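Local structure of putative glutathione S-transferase (Corynebacterium glutamicum, 3M1G) at residues A[62-67]-A[74-79]; A[88-93]-A[142-147]; A[187-192]-A[242-247]; A[198-203]-A[257-262]; A[214-219]-A[265-270]. The protein probably acts as a glutathione transferase of the ECM4-like subfamily, using the thiol of glutathione in reactions with other substrates. All blocks are in the same frame, centred on the assembly; numbering follows the deposited sequence.

From the N terminus, contact 1 closes the short turn between strand 62-66 and helix 71-83. Contact 2 opens afterwards and closes a much longer excursion, part of it not modelled, returning the chain to the same sheet; the two touch through backbone bonds of strand 62-66. Both belong to the thioredoxin-like half of the fold. The other three lie in the helical half and mutually cross: 187-192, 198-203 and 214-219 come first, then 242-247, 257-262 and 265-270 in the same order. Contacts 4 and 5 adjoin directly, Y259 O lying 3.1 Å from C265 N. R75 and T79 of contact 1 pack on contact 3, joining the two halves.

Contact 1. Residues A[62-67]-A[74-79]; sequences YRLVAA and HRTVIT
T76 OG1 sits between the two methyls of L64, 3.4 Å from CD1 and equally 3.4 Å from CD2, while its hydrogen bond goes to A73 O one turn back in its own helix. The two side chains belong to the first strand and the helix of the beta-alpha-beta unit 62-66, 71-83, 90-93 in the thioredoxin-like domain. Helix 74-79 passes 8.9 Å from the strand, axis to axis, running back at 137° to it. In T76 a chi1 of 74° sets OG1 between the backbone N and the carbonyl carbon, which lets one hydroxyl both bond the helix backbone and fill the cleft of the leucine. No hydrogen bond crosses between strand and helix; I157 of helix 154-163 and P139 also pack on T76, and the touching residues are all buried. Further along the strand, toward the predicted nucleophile C70, A66 CB rests on one branch of V77, with CG2 3.7 Å away.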
# COMPACT_ATOMS: atom_id res chain seq x y z
N TYR A 62 -31.86 -3.37 26.49
CA TYR A 62 -30.42 -3.24 26.27
C TYR A 62 -30.06 -2.45 25.02
O TYR A 62 -30.82 -2.40 24.02
CB TYR A 62 -29.78 -4.63 26.16
CG TYR A 62 -30.17 -5.58 27.24
CD1 TYR A 62 -29.64 -5.46 28.52
CD2 TYR A 62 -31.13 -6.59 27.01
CE1 TYR A 62 -29.99 -6.32 29.52
CE2 TYR A 62 -31.50 -7.46 27.98
CZ TYR A 62 -30.95 -7.33 29.25
OH TYR A 62 -31.31 -8.20 30.25
N ARG A 63 -28.86 -1.84 25.07
CA ARG A 63 -28.31 -1.08 23.96
C ARG A 63 -26.95 -1.63 23.58
O ARG A 63 -26.12 -1.90 24.45
CB ARG A 63 -28.17 0.40 24.36
CG ARG A 63 -27.45 1.29 23.34
CD ARG A 63 -27.41 2.76 23.80
NE ARG A 63 -28.76 3.26 23.75
CZ ARG A 63 -29.26 4.00 22.77
NH1 ARG A 63 -28.50 4.45 21.78
NH2 ARG A 63 -30.54 4.36 22.83
N LEU A 64 -26.74 -1.81 22.27
CA LEU A 64 -25.43 -2.14 21.75
C LEU A 64 -24.66 -0.84 21.52
O LEU A 64 -25.11 0.04 20.79
CB LEU A 64 -25.52 -2.93 20.45
CG LEU A 64 -24.20 -3.30 19.76
CD1 LEU A 64 -23.38 -4.26 20.64
CD2 LEU A 64 -24.50 -3.91 18.35
N VAL A 65 -23.51 -0.72 22.18
CA VAL A 65 -22.71 0.48 22.06
C VAL A 65 -21.52 0.04 21.22
O VAL A 65 -20.78 -0.87 21.61
CB VAL A 65 -22.26 1.05 23.42
CG1 VAL A 65 -21.24 2.27 23.19
CG2 VAL A 65 -23.48 1.48 24.28
N ALA A 66 -21.40 0.63 20.04
CA ALA A 66 -20.42 0.21 19.05
C ALA A 66 -19.69 1.42 18.46
O ALA A 66 -19.98 2.59 18.81
CB ALA A 66 -21.14 -0.61 17.94
N ALA A 67 -18.70 1.17 17.60
CA ALA A 67 -18.02 2.25 16.87
C ALA A 67 -17.85 1.76 15.44
O ALA A 67 -17.43 0.60 15.23
CB ALA A 67 -16.63 2.58 17.50
N HIS A 74 -17.65 -4.04 14.81
CA HIS A 74 -18.27 -4.29 13.54
C HIS A 74 -18.95 -5.69 13.52
O HIS A 74 -20.06 -5.82 13.01
CB HIS A 74 -17.23 -4.13 12.40
CG HIS A 74 -17.83 -3.84 11.06
ND1 HIS A 74 -17.05 -3.62 9.94
CD2 HIS A 74 -19.11 -3.76 10.65
CE1 HIS A 74 -17.84 -3.41 8.89
NE2 HIS A 74 -19.10 -3.49 9.30
N ARG A 75 -18.30 -6.71 14.07
CA ARG A 75 -18.95 -8.04 14.17
C ARG A 75 -20.37 -8.01 14.78
O ARG A 75 -21.29 -8.66 14.27
CB ARG A 75 -18.16 -8.93 15.10
CG ARG A 75 -16.68 -9.17 14.79
CD ARG A 75 -16.13 -10.05 15.88
NE ARG A 75 -14.76 -10.46 15.66
CZ ARG A 75 -14.13 -11.34 16.45
NH1 ARG A 75 -12.87 -11.64 16.22
NH2 ARG A 75 -14.76 -11.91 17.49
N THR A 76 -20.50 -7.27 15.87
CA THR A 76 -21.76 -7.18 16.60
C THR A 76 -22.82 -6.46 15.81
O THR A 76 -24.03 -6.85 15.86
CB THR A 76 -21.59 -6.57 18.05
OG1 THR A 76 -21.37 -5.16 18.01
CG2 THR A 76 -20.47 -7.19 18.79
N VAL A 77 -22.41 -5.44 15.07
CA VAL A 77 -23.34 -4.66 14.23
C VAL A 77 -23.84 -5.48 13.06
O VAL A 77 -25.05 -5.49 12.74
CB VAL A 77 -22.72 -3.32 13.78
CG1 VAL A 77 -23.69 -2.52 12.84
CG2 VAL A 77 -22.37 -2.47 14.99
N ILE A 78 -22.94 -6.21 12.42
CA ILE A 78 -23.30 -7.05 11.28
C ILE A 78 -24.31 -8.13 11.76
O ILE A 78 -25.30 -8.39 11.10
CB ILE A 78 -22.05 -7.78 10.69
CG1 ILE A 78 -21.08 -6.77 10.00
CG2 ILE A 78 -22.45 -8.83 9.74
CD1 ILE A 78 -19.60 -7.34 9.79
N THR A 79 -24.01 -8.77 12.89
CA THR A 79 -24.83 -9.86 13.38
C THR A 79 -26.22 -9.34 13.77
O THR A 79 -27.23 -9.95 13.42
CB THR A 79 -24.13 -10.56 14.55
OG1 THR A 79 -22.85 -11.05 14.10
CG2 THR A 79 -24.97 -11.74 15.08

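Contact 2. Residues A[88-93]-A[142-147]; sequences VISLGL and VEESSK
The direct polar link between S90 and E144 is one hydrogen bond: S90 OG donates to E144 OE2 over a short 2.5 Å. The serine oxygen meets OE2 at its anti lone pair, the one turned from OE1. Chi1 of 63° tucks S90 OG between its own backbone N and carbonyl carbon, and the glutamate is extended beyond CG, which carries its carboxylate across strand 62-66 to S90.

Water gives a second, looser path. Water 1 donates to E144 OE2 at 2.9 Å and takes a weak bond from S90 N at 3.5 Å, so the same carboxylate oxygen serves both the hydroxyl and the water.

Within the sheet the two segments are not neighbours. Strand 62-66 runs between 90-93 and 140-143, parallel to the first and antiparallel to the second, and the S90-E144 pair bridges over its residue R63, which packs against both side chains. In the turn that follows 140-143, S146 OG donates to E143 OE1 at 2.5 Å, and R61 forms a salt bridge to E143 OE2.

With a hydroxyl and a water donating to E144 OE2, and the positively charged R63 packed against the same side chain, the chemistry would probably favour a carboxylate that keeps its negative charge.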
# COMPACT_ATOMS: atom_id res chain seq x y z
N VAL A 88 -35.14 -4.60 18.65
CA VAL A 88 -35.25 -5.04 20.04
C VAL A 88 -34.06 -4.69 20.94
O VAL A 88 -34.21 -4.65 22.18
CB VAL A 88 -35.59 -6.57 20.14
CG1 VAL A 88 -36.92 -6.87 19.40
CG2 VAL A 88 -34.52 -7.41 19.64
N ILE A 89 -32.91 -4.43 20.33
CA ILE A 89 -31.72 -3.92 20.99
C ILE A 89 -31.36 -2.63 20.25
O ILE A 89 -31.20 -2.62 19.01
CB ILE A 89 -30.54 -4.89 20.88
CG1 ILE A 89 -30.87 -6.23 21.54
CG2 ILE A 89 -29.22 -4.30 21.43
CD1 ILE A 89 -29.85 -7.39 21.16
N SER A 90 -31.25 -1.54 21.00
CA SER A 90 -30.96 -0.23 20.40
C SER A 90 -29.46 -0.12 20.11
O SER A 90 -28.67 -0.98 20.51
CB SER A 90 -31.43 0.91 21.33
OG SER A 90 -30.73 0.88 22.56
N LEU A 91 -29.08 0.95 19.41
CA LEU A 91 -27.70 1.12 18.91
C LEU A 91 -27.19 2.51 19.29
O LEU A 91 -27.85 3.50 19.00
CB LEU A 91 -27.60 0.98 17.40
CG LEU A 91 -26.19 1.07 16.80
CD1 LEU A 91 -25.33 -0.14 17.24
CD2 LEU A 91 -26.22 1.17 15.27
N GLY A 92 -26.06 2.54 19.98
CA GLY A 92 -25.32 3.77 20.23
C GLY A 92 -23.97 3.70 19.52
O GLY A 92 -23.27 2.71 19.60
N LEU A 93 -23.62 4.75 18.79
CA LEU A 93 -22.32 4.86 18.10
C LEU A 93 -21.38 5.83 18.83
O LEU A 93 -21.80 6.94 19.17
CB LEU A 93 -22.55 5.29 16.66
CG LEU A 93 -23.34 4.25 15.86
CD1 LEU A 93 -23.80 4.85 14.55
CD2 LEU A 93 -22.56 2.97 15.62
N VAL A 142 -25.31 -2.61 27.05
CA VAL A 142 -25.57 -1.73 28.18
C VAL A 142 -27.07 -1.76 28.54
O VAL A 142 -27.92 -1.71 27.66
CB VAL A 142 -25.17 -0.28 27.81
CG1 VAL A 142 -25.49 0.67 28.91
CG2 VAL A 142 -23.62 -0.23 27.50
N GLU A 143 -27.38 -1.85 29.84
CA GLU A 143 -28.76 -1.76 30.28
C GLU A 143 -29.16 -0.30 30.21
O GLU A 143 -28.58 0.52 30.93
CB GLU A 143 -28.93 -2.31 31.71
CG GLU A 143 -30.35 -2.14 32.24
CD GLU A 143 -30.58 -2.76 33.59
OE1 GLU A 143 -29.88 -2.41 34.57
OE2 GLU A 143 -31.53 -3.57 33.70
N GLU A 144 -30.09 0.04 29.32
CA GLU A 144 -30.47 1.45 29.09
C GLU A 144 -30.90 2.21 30.35
O GLU A 144 -30.51 3.33 30.55
CB GLU A 144 -31.61 1.57 28.09
CG GLU A 144 -31.21 1.51 26.61
CD GLU A 144 -32.45 1.39 25.70
OE1 GLU A 144 -33.55 1.67 26.20
OE2 GLU A 144 -32.34 1.01 24.52
N SER A 145 -31.72 1.61 31.20
CA SER A 145 -32.26 2.35 32.34
C SER A 145 -31.20 2.73 33.38
O SER A 145 -31.27 3.78 33.98
CB SER A 145 -33.36 1.56 33.03
OG SER A 145 -32.86 0.37 33.61
N SER A 146 -30.24 1.84 33.61
CA SER A 146 -29.26 2.00 34.69
C SER A 146 -27.90 2.43 34.15
O SER A 146 -27.02 2.73 34.93
CB SER A 146 -29.07 0.66 35.40
OG SER A 146 -28.49 -0.29 34.49
N LYS A 147 -27.71 2.38 32.84
CA LYS A 147 -26.39 2.48 32.23
C LYS A 147 -25.34 1.47 32.71
O LYS A 147 -24.17 1.68 32.46
CB LYS A 147 -25.81 3.90 32.40
CG LYS A 147 -26.28 4.87 31.35
CD LYS A 147 -27.70 5.31 31.60
CE LYS A 147 -28.06 6.51 30.71
NZ LYS A 147 -27.27 7.75 31.04
O HOH W 1 -33.37 -1.55 23.77

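Contact 3. Residues A[187-192]-A[242-247]; sequences PVMKRI and TEADIR
Two helices of the all-helical GST C-terminal domain run side by side here, and selenomethionine M189 of helix 182-197 fills the gap to A244 and R247 of helix 243-253. The short segments are parallel within 3°, with axes 10.1 Å apart. M189 CG lies on A244 CB at 3.8 Å. A bend at chi3 (-56°) then turns the methyl back toward R247, while SE meets E243 CG at 3.7 Å and rides over one face of the R247 guanidinium, toward its rim.

A salt bridge along its edge fixes the rotation of that guanidinium. NE and NH1 of R247 both grip one oxygen, E243 OE2, at 2.8 Å each, side-on and close to the guanidinium plane; OE2 also accepts from T158 OG1. On another part of the edge NH2 of R247 donates to water 2, which reaches M189 O through a weak bond.

T242 is the N-cap of its helix, and T242 N donates to D245 OD2 at 2.9 Å, nearly straight. Together with the sequence T-E-A-D, this matches one half of the N-capping box familiar from this helix in GSTs. D245 OD1 is taken by L236 N and Y279 OH.

Around the pair, helix 154-163 packs on E243 and R247, M185 adds to the A244 side, and I246 turns to helix 71-83 of the thioredoxin-like domain.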
# COMPACT_ATOMS: atom_id res chain seq x y z
N PRO A 187 -11.41 -24.14 15.94
CA PRO A 187 -10.00 -23.84 15.66
C PRO A 187 -9.75 -22.85 14.51
O PRO A 187 -8.78 -22.08 14.55
CB PRO A 187 -9.38 -25.21 15.33
CG PRO A 187 -10.54 -26.13 15.14
CD PRO A 187 -11.67 -25.58 15.95
N VAL A 188 -10.60 -22.89 13.49
CA VAL A 188 -10.51 -21.96 12.39
C VAL A 188 -10.63 -20.52 12.89
O VAL A 188 -9.82 -19.66 12.54
CB VAL A 188 -11.54 -22.28 11.30
CG1 VAL A 188 -11.58 -21.14 10.28
CG2 VAL A 188 -11.24 -23.68 10.65
N MSE A 189 -11.61 -20.26 13.75
CA MSE A 189 -11.80 -18.91 14.28
C MSE A 189 -10.64 -18.51 15.23
O MSE A 189 -10.23 -17.34 15.21
CB MSE A 189 -13.14 -18.78 14.97
CG MSE A 189 -14.30 -18.97 13.98
SE MSE A 189 -16.07 -18.50 14.71
CE MSE A 189 -16.11 -19.66 16.29
N LYS A 190 -10.11 -19.45 16.01
CA LYS A 190 -8.99 -19.13 16.89
C LYS A 190 -7.76 -18.76 16.05
O LYS A 190 -7.11 -17.75 16.33
CB LYS A 190 -8.66 -20.27 17.88
CG LYS A 190 -7.35 -20.03 18.67
CD LYS A 190 -7.34 -20.72 20.05
CE LYS A 190 -5.94 -20.94 20.67
NZ LYS A 190 -4.90 -19.93 20.31
N ARG A 191 -7.43 -19.54 15.02
CA ARG A 191 -6.31 -19.24 14.16
C ARG A 191 -6.51 -17.86 13.51
O ARG A 191 -5.60 -17.05 13.50
CB ARG A 191 -6.12 -20.31 13.11
CG ARG A 191 -4.79 -20.17 12.32
CD ARG A 191 -4.52 -21.38 11.46
NE ARG A 191 -3.27 -21.22 10.70
CZ ARG A 191 -2.89 -22.02 9.71
NH1 ARG A 191 -3.62 -23.05 9.36
NH2 ARG A 191 -1.74 -21.80 9.08
N ILE A 192 -7.71 -17.56 13.02
CA ILE A 192 -7.96 -16.25 12.43
C ILE A 192 -7.78 -15.14 13.47
O ILE A 192 -7.16 -14.09 13.22
CB ILE A 192 -9.33 -16.20 11.79
CG1 ILE A 192 -9.34 -17.07 10.53
CG2 ILE A 192 -9.76 -14.75 11.47
CD1 ILE A 192 -10.78 -17.27 9.93
N THR A 242 -21.25 -17.98 7.77
CA THR A 242 -21.33 -18.30 9.20
C THR A 242 -20.63 -17.24 10.05
O THR A 242 -20.00 -16.30 9.54
CB THR A 242 -20.64 -19.66 9.51
OG1 THR A 242 -19.26 -19.60 9.10
CG2 THR A 242 -21.36 -20.86 8.81
N GLU A 243 -20.78 -17.37 11.36
CA GLU A 243 -20.03 -16.59 12.33
C GLU A 243 -18.55 -16.39 11.99
O GLU A 243 -18.01 -15.31 12.25
CB GLU A 243 -20.14 -17.28 13.70
CG GLU A 243 -19.30 -16.73 14.84
CD GLU A 243 -19.93 -15.51 15.58
OE1 GLU A 243 -21.12 -15.21 15.35
OE2 GLU A 243 -19.21 -14.89 16.41
N ALA A 244 -17.88 -17.44 11.51
CA ALA A 244 -16.47 -17.34 11.09
C ALA A 244 -16.20 -16.23 10.08
O ALA A 244 -15.22 -15.49 10.20
CB ALA A 244 -15.98 -18.73 10.54
N ASP A 245 -17.09 -16.07 9.10
CA ASP A 245 -16.97 -15.02 8.08
C ASP A 245 -17.20 -13.63 8.69
O ASP A 245 -16.52 -12.64 8.36
CB ASP A 245 -17.94 -15.29 6.93
CG ASP A 245 -17.78 -16.67 6.35
OD1 ASP A 245 -16.70 -16.96 5.78
OD2 ASP A 245 -18.77 -17.47 6.44
N ILE A 246 -18.12 -13.55 9.66
CA ILE A 246 -18.39 -12.32 10.34
C ILE A 246 -17.20 -11.85 11.20
O ILE A 246 -17.03 -10.65 11.42
CB ILE A 246 -19.68 -12.49 11.13
CG1 ILE A 246 -20.85 -12.62 10.10
CG2 ILE A 246 -19.90 -11.33 12.10
CD1 ILE A 246 -22.02 -13.32 10.61
N ARG A 247 -16.38 -12.80 11.68
CA ARG A 247 -15.18 -12.48 12.41
C ARG A 247 -13.98 -12.17 11.48
O ARG A 247 -13.10 -11.41 11.85
CB ARG A 247 -14.80 -13.61 13.34
CG ARG A 247 -15.82 -13.76 14.44
CD ARG A 247 -15.37 -14.73 15.49
NE ARG A 247 -16.45 -15.06 16.40
CZ ARG A 247 -16.32 -15.76 17.53
NH1 ARG A 247 -17.39 -16.01 18.26
NH2 ARG A 247 -15.13 -16.21 17.93
O HOH W 2 -12.47 -15.82 17.15

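Contact 4. Residues A[198-203]-A[257-262]; sequences NGVYRT and AVYHGH
V200 stands squarely over the ring of Y259: its CG2 is 3.6 Å from the ring centroid and 8° off the normal, a CH-pi contact in the GST C-terminal domain between helix 199-204 and helix 255-259. This is the tight part. A chi1 of -62° puts CG2 between the backbone N and the carbonyl carbon, and CG1 then covers the CD2 side of the same ring. L219 backs the valine from helix 209-229.

Y201, partly exposed, makes the looser half. The edge of Y259 approaches the face of Y201 in an offset T-shaped pair, centroids 5.8 Å apart and planes at 68°. Here only the outer ends of the rings come close, and P71 of helix 71-83 touches both tyrosines. Y201 is predicted to be the proton donor or acceptor of the active site, with Y259 and Y302 predicted to lower the pKa of C70. Y302 OH hydrogen-bonds both Y201 OH and Y259 OH, and those last two oxygens are 3.4 Å apart.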
# COMPACT_ATOMS: atom_id res chain seq x y z
N ASN A 198 -5.96 -10.07 15.33
CA ASN A 198 -4.95 -9.43 16.13
C ASN A 198 -3.64 -9.25 15.41
O ASN A 198 -2.85 -8.42 15.80
CB ASN A 198 -4.60 -10.29 17.34
CG ASN A 198 -5.38 -9.92 18.54
OD1 ASN A 198 -5.90 -8.80 18.64
ND2 ASN A 198 -5.46 -10.84 19.49
N GLY A 199 -3.39 -10.12 14.43
CA GLY A 199 -2.14 -10.14 13.66
C GLY A 199 -1.79 -8.80 13.03
O GLY A 199 -0.62 -8.41 13.02
N VAL A 200 -2.80 -8.10 12.49
CA VAL A 200 -2.57 -6.78 11.93
C VAL A 200 -2.11 -5.77 12.99
O VAL A 200 -1.19 -4.96 12.72
CB VAL A 200 -3.75 -6.27 11.08
CG1 VAL A 200 -3.98 -7.20 9.86
CG2 VAL A 200 -5.07 -6.07 11.92
N TYR A 201 -2.71 -5.81 14.19
CA TYR A 201 -2.36 -4.91 15.30
C TYR A 201 -0.95 -5.19 15.82
O TYR A 201 -0.18 -4.25 16.06
CB TYR A 201 -3.41 -5.00 16.44
CG TYR A 201 -4.69 -4.33 16.06
CD1 TYR A 201 -4.84 -2.98 16.20
CD2 TYR A 201 -5.73 -5.05 15.49
CE1 TYR A 201 -6.00 -2.34 15.79
CE2 TYR A 201 -6.87 -4.42 15.07
CZ TYR A 201 -6.98 -3.06 15.21
OH TYR A 201 -8.12 -2.44 14.79
N ARG A 202 -0.59 -6.46 15.97
CA ARG A 202 0.76 -6.82 16.39
C ARG A 202 1.83 -6.35 15.37
O ARG A 202 2.96 -5.97 15.73
CB ARG A 202 0.81 -8.34 16.58
CG ARG A 202 1.93 -8.89 17.51
CD ARG A 202 1.52 -10.28 18.15
NE ARG A 202 1.16 -11.12 17.03
CZ ARG A 202 0.03 -11.80 16.87
NH1 ARG A 202 -0.88 -11.94 17.84
NH2 ARG A 202 -0.16 -12.43 15.71
N THR A 203 1.45 -6.34 14.08
CA THR A 203 2.33 -5.86 13.01
C THR A 203 2.42 -4.35 13.05
O THR A 203 3.51 -3.82 13.05
CB THR A 203 1.87 -6.33 11.60
OG1 THR A 203 1.78 -7.76 11.60
CG2 THR A 203 2.88 -5.92 10.52
N ALA A 257 -7.52 -0.38 2.91
CA ALA A 257 -7.78 1.00 3.33
C ALA A 257 -6.85 1.51 4.45
O ALA A 257 -6.52 2.70 4.48
CB ALA A 257 -9.27 1.18 3.77
N VAL A 258 -6.45 0.63 5.37
CA VAL A 258 -5.71 1.04 6.57
C VAL A 258 -4.52 0.14 6.89
O VAL A 258 -3.39 0.60 6.96
CB VAL A 258 -6.61 1.08 7.83
CG1 VAL A 258 -5.73 1.30 9.08
CG2 VAL A 258 -7.67 2.18 7.71
N TYR A 259 -4.75 -1.14 7.09
CA TYR A 259 -3.69 -2.01 7.62
C TYR A 259 -2.51 -2.15 6.67
O TYR A 259 -1.36 -2.24 7.10
CB TYR A 259 -4.23 -3.40 7.93
CG TYR A 259 -5.40 -3.44 8.95
CD1 TYR A 259 -5.46 -2.57 10.04
CD2 TYR A 259 -6.45 -4.35 8.79
CE1 TYR A 259 -6.52 -2.64 10.96
CE2 TYR A 259 -7.49 -4.42 9.68
CZ TYR A 259 -7.52 -3.58 10.78
OH TYR A 259 -8.53 -3.66 11.68
N HIS A 260 -2.79 -2.19 5.39
CA HIS A 260 -1.76 -2.30 4.34
C HIS A 260 -0.63 -1.29 4.51
O HIS A 260 0.54 -1.67 4.52
CB HIS A 260 -2.42 -2.18 2.94
CG HIS A 260 -1.46 -2.38 1.80
ND1 HIS A 260 -0.64 -1.36 1.35
CD2 HIS A 260 -1.15 -3.48 1.07
CE1 HIS A 260 0.16 -1.84 0.40
NE2 HIS A 260 -0.17 -3.11 0.17
N GLY A 261 -0.98 -0.00 4.62
CA GLY A 261 -0.01 1.08 4.80
C GLY A 261 0.24 1.50 6.26
O GLY A 261 1.35 1.40 6.76
N HIS A 262 -0.82 1.96 6.93
CA HIS A 262 -0.75 2.45 8.31
C HIS A 262 -0.08 1.46 9.26
O HIS A 262 0.78 1.85 10.04
CB HIS A 262 -2.16 2.80 8.79
CG HIS A 262 -2.23 3.44 10.14
ND1 HIS A 262 -1.64 4.66 10.43
CD2 HIS A 262 -2.87 3.05 11.28
CE1 HIS A 262 -1.91 4.98 11.68
NE2 HIS A 262 -2.66 4.02 12.22

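Contact 5. Residues A[214-219]-A[265-270]; sequences EAYKRL and CGRNKI
Y216 and R267 meet nearly at right angles, the phenol and guanidinium planes 78° apart, and the point of contact is aliphatic: Y216 OH presses on R267 CB at 3.0 Å and on R267 CG at 3.2 Å, tight for an oxygen against carbon. The tyrosine has CG anti to its nitrogen (chi1 170°), which swings the ring out from the helix and brings its hydroxyl to the arginine. R267 is extended to CD and then bends at chi3, carrying its charged end away from the tyrosine. There NE donates to N268 OD1 at 2.8 Å, 15° out of the guanidinium plane, and NH2 forms a salt bridge with D224.

All this joins helix 209-229 of the GST C-terminal domain to the loop that leads from helix 255-259 to helix 274-284. The loop is pinched by an inverse gamma turn centred on G266, closed by R267 N to C265 O at 2.9 Å. W220 NE1 from the helix also bonds C265 O, and Y216 CE2 passes 3.9 Å from that oxygen.

L219, one turn on, brings a single branch to the loop. Its CD2 lies against both atoms of the C265 side chain, 3.6 Å from SG and 3.6 Å from CB. V317 of the second subunit touches Y216, and E272 of that subunit salt-bridges K269 NZ.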
# COMPACT_ATOMS: atom_id res chain seq x y z
N GLU A 214 8.50 -10.49 12.75
CA GLU A 214 7.86 -11.72 13.18
C GLU A 214 6.35 -11.66 13.03
O GLU A 214 5.73 -12.61 12.59
CB GLU A 214 8.25 -12.07 14.64
CG GLU A 214 7.76 -13.49 15.05
CD GLU A 214 8.09 -14.53 13.93
OE1 GLU A 214 9.29 -14.59 13.47
OE2 GLU A 214 7.11 -15.21 13.47
N ALA A 215 5.75 -10.55 13.43
CA ALA A 215 4.34 -10.40 13.32
C ALA A 215 3.89 -10.45 11.86
O ALA A 215 2.89 -11.08 11.52
CB ALA A 215 3.91 -9.11 13.99
N TYR A 216 4.67 -9.82 10.98
CA TYR A 216 4.36 -9.81 9.56
C TYR A 216 4.38 -11.22 8.97
O TYR A 216 3.50 -11.60 8.18
CB TYR A 216 5.34 -8.88 8.83
CG TYR A 216 5.37 -8.91 7.34
CD1 TYR A 216 6.04 -9.90 6.67
CD2 TYR A 216 4.77 -7.89 6.60
CE1 TYR A 216 6.13 -9.90 5.28
CE2 TYR A 216 4.82 -7.89 5.20
CZ TYR A 216 5.52 -8.90 4.57
OH TYR A 216 5.62 -8.92 3.22
N LYS A 217 5.40 -11.98 9.34
CA LYS A 217 5.54 -13.33 8.87
C LYS A 217 4.33 -14.14 9.29
O LYS A 217 3.75 -14.83 8.47
CB LYS A 217 6.81 -13.96 9.44
CG LYS A 217 7.24 -15.23 8.74
CD LYS A 217 8.36 -15.91 9.56
CE LYS A 217 8.99 -17.09 8.84
NZ LYS A 217 9.83 -17.93 9.81
N ARG A 218 3.94 -14.05 10.55
CA ARG A 218 2.76 -14.77 11.04
C ARG A 218 1.49 -14.38 10.29
O ARG A 218 0.69 -15.24 9.92
CB ARG A 218 2.57 -14.56 12.55
CG ARG A 218 3.53 -15.43 13.40
CD ARG A 218 3.45 -15.08 14.88
NE ARG A 218 2.12 -15.35 15.47
CZ ARG A 218 1.80 -15.08 16.74
NH1 ARG A 218 2.67 -14.49 17.54
NH2 ARG A 218 0.60 -15.37 17.20
N LEU A 219 1.30 -13.10 10.05
CA LEU A 219 0.10 -12.63 9.37
C LEU A 219 0.00 -13.27 7.98
O LEU A 219 -1.07 -13.75 7.56
CB LEU A 219 0.10 -11.10 9.26
CG LEU A 219 -0.95 -10.45 8.38
CD1 LEU A 219 -2.35 -10.66 8.95
CD2 LEU A 219 -0.65 -8.92 8.21
N CYS A 265 1.38 -3.72 6.90
CA CYS A 265 1.09 -5.14 6.69
C CYS A 265 1.20 -5.55 5.20
O CYS A 265 1.09 -6.72 4.86
CB CYS A 265 -0.32 -5.47 7.14
SG CYS A 265 -0.57 -5.36 8.89
N GLY A 266 1.41 -4.57 4.32
CA GLY A 266 1.36 -4.78 2.87
C GLY A 266 2.39 -5.60 2.13
O GLY A 266 3.12 -5.04 1.30
N ARG A 267 2.39 -6.93 2.30
CA ARG A 267 3.11 -7.79 1.34
C ARG A 267 2.47 -7.64 -0.03
O ARG A 267 3.15 -7.61 -1.04
CB ARG A 267 3.07 -9.27 1.69
CG ARG A 267 3.99 -10.10 0.77
CD ARG A 267 3.85 -11.60 1.00
NE ARG A 267 2.58 -12.07 0.44
CZ ARG A 267 2.09 -13.30 0.59
NH1 ARG A 267 2.72 -14.19 1.35
NH2 ARG A 267 0.93 -13.63 0.03
N ASN A 268 1.15 -7.59 -0.02
CA ASN A 268 0.30 -7.52 -1.18
C ASN A 268 -0.96 -6.83 -0.73
O ASN A 268 -1.25 -6.80 0.47
CB ASN A 268 -0.15 -8.92 -1.61
CG ASN A 268 0.92 -9.71 -2.27
OD1 ASN A 268 1.40 -10.71 -1.72
ND2 ASN A 268 1.26 -9.32 -3.51
N LYS A 269 -1.71 -6.27 -1.68
CA LYS A 269 -3.05 -5.78 -1.38
C LYS A 269 -3.99 -7.01 -1.43
O LYS A 269 -3.70 -7.99 -2.12
CB LYS A 269 -3.53 -4.72 -2.39
CG LYS A 269 -2.94 -3.31 -2.17
CD LYS A 269 -3.24 -2.33 -3.31
CE LYS A 269 -4.74 -1.94 -3.33
NZ LYS A 269 -5.06 -0.85 -4.28
N ILE A 270 -5.12 -6.94 -0.74
CA ILE A 270 -6.12 -7.99 -0.86
C ILE A 270 -6.59 -8.11 -2.31
O ILE A 270 -6.87 -9.21 -2.77
CB ILE A 270 -7.31 -7.81 0.10
CG1 ILE A 270 -6.86 -7.82 1.56
CG2 ILE A 270 -8.37 -8.92 -0.12
CD1 ILE A 270 -6.03 -9.05 2.03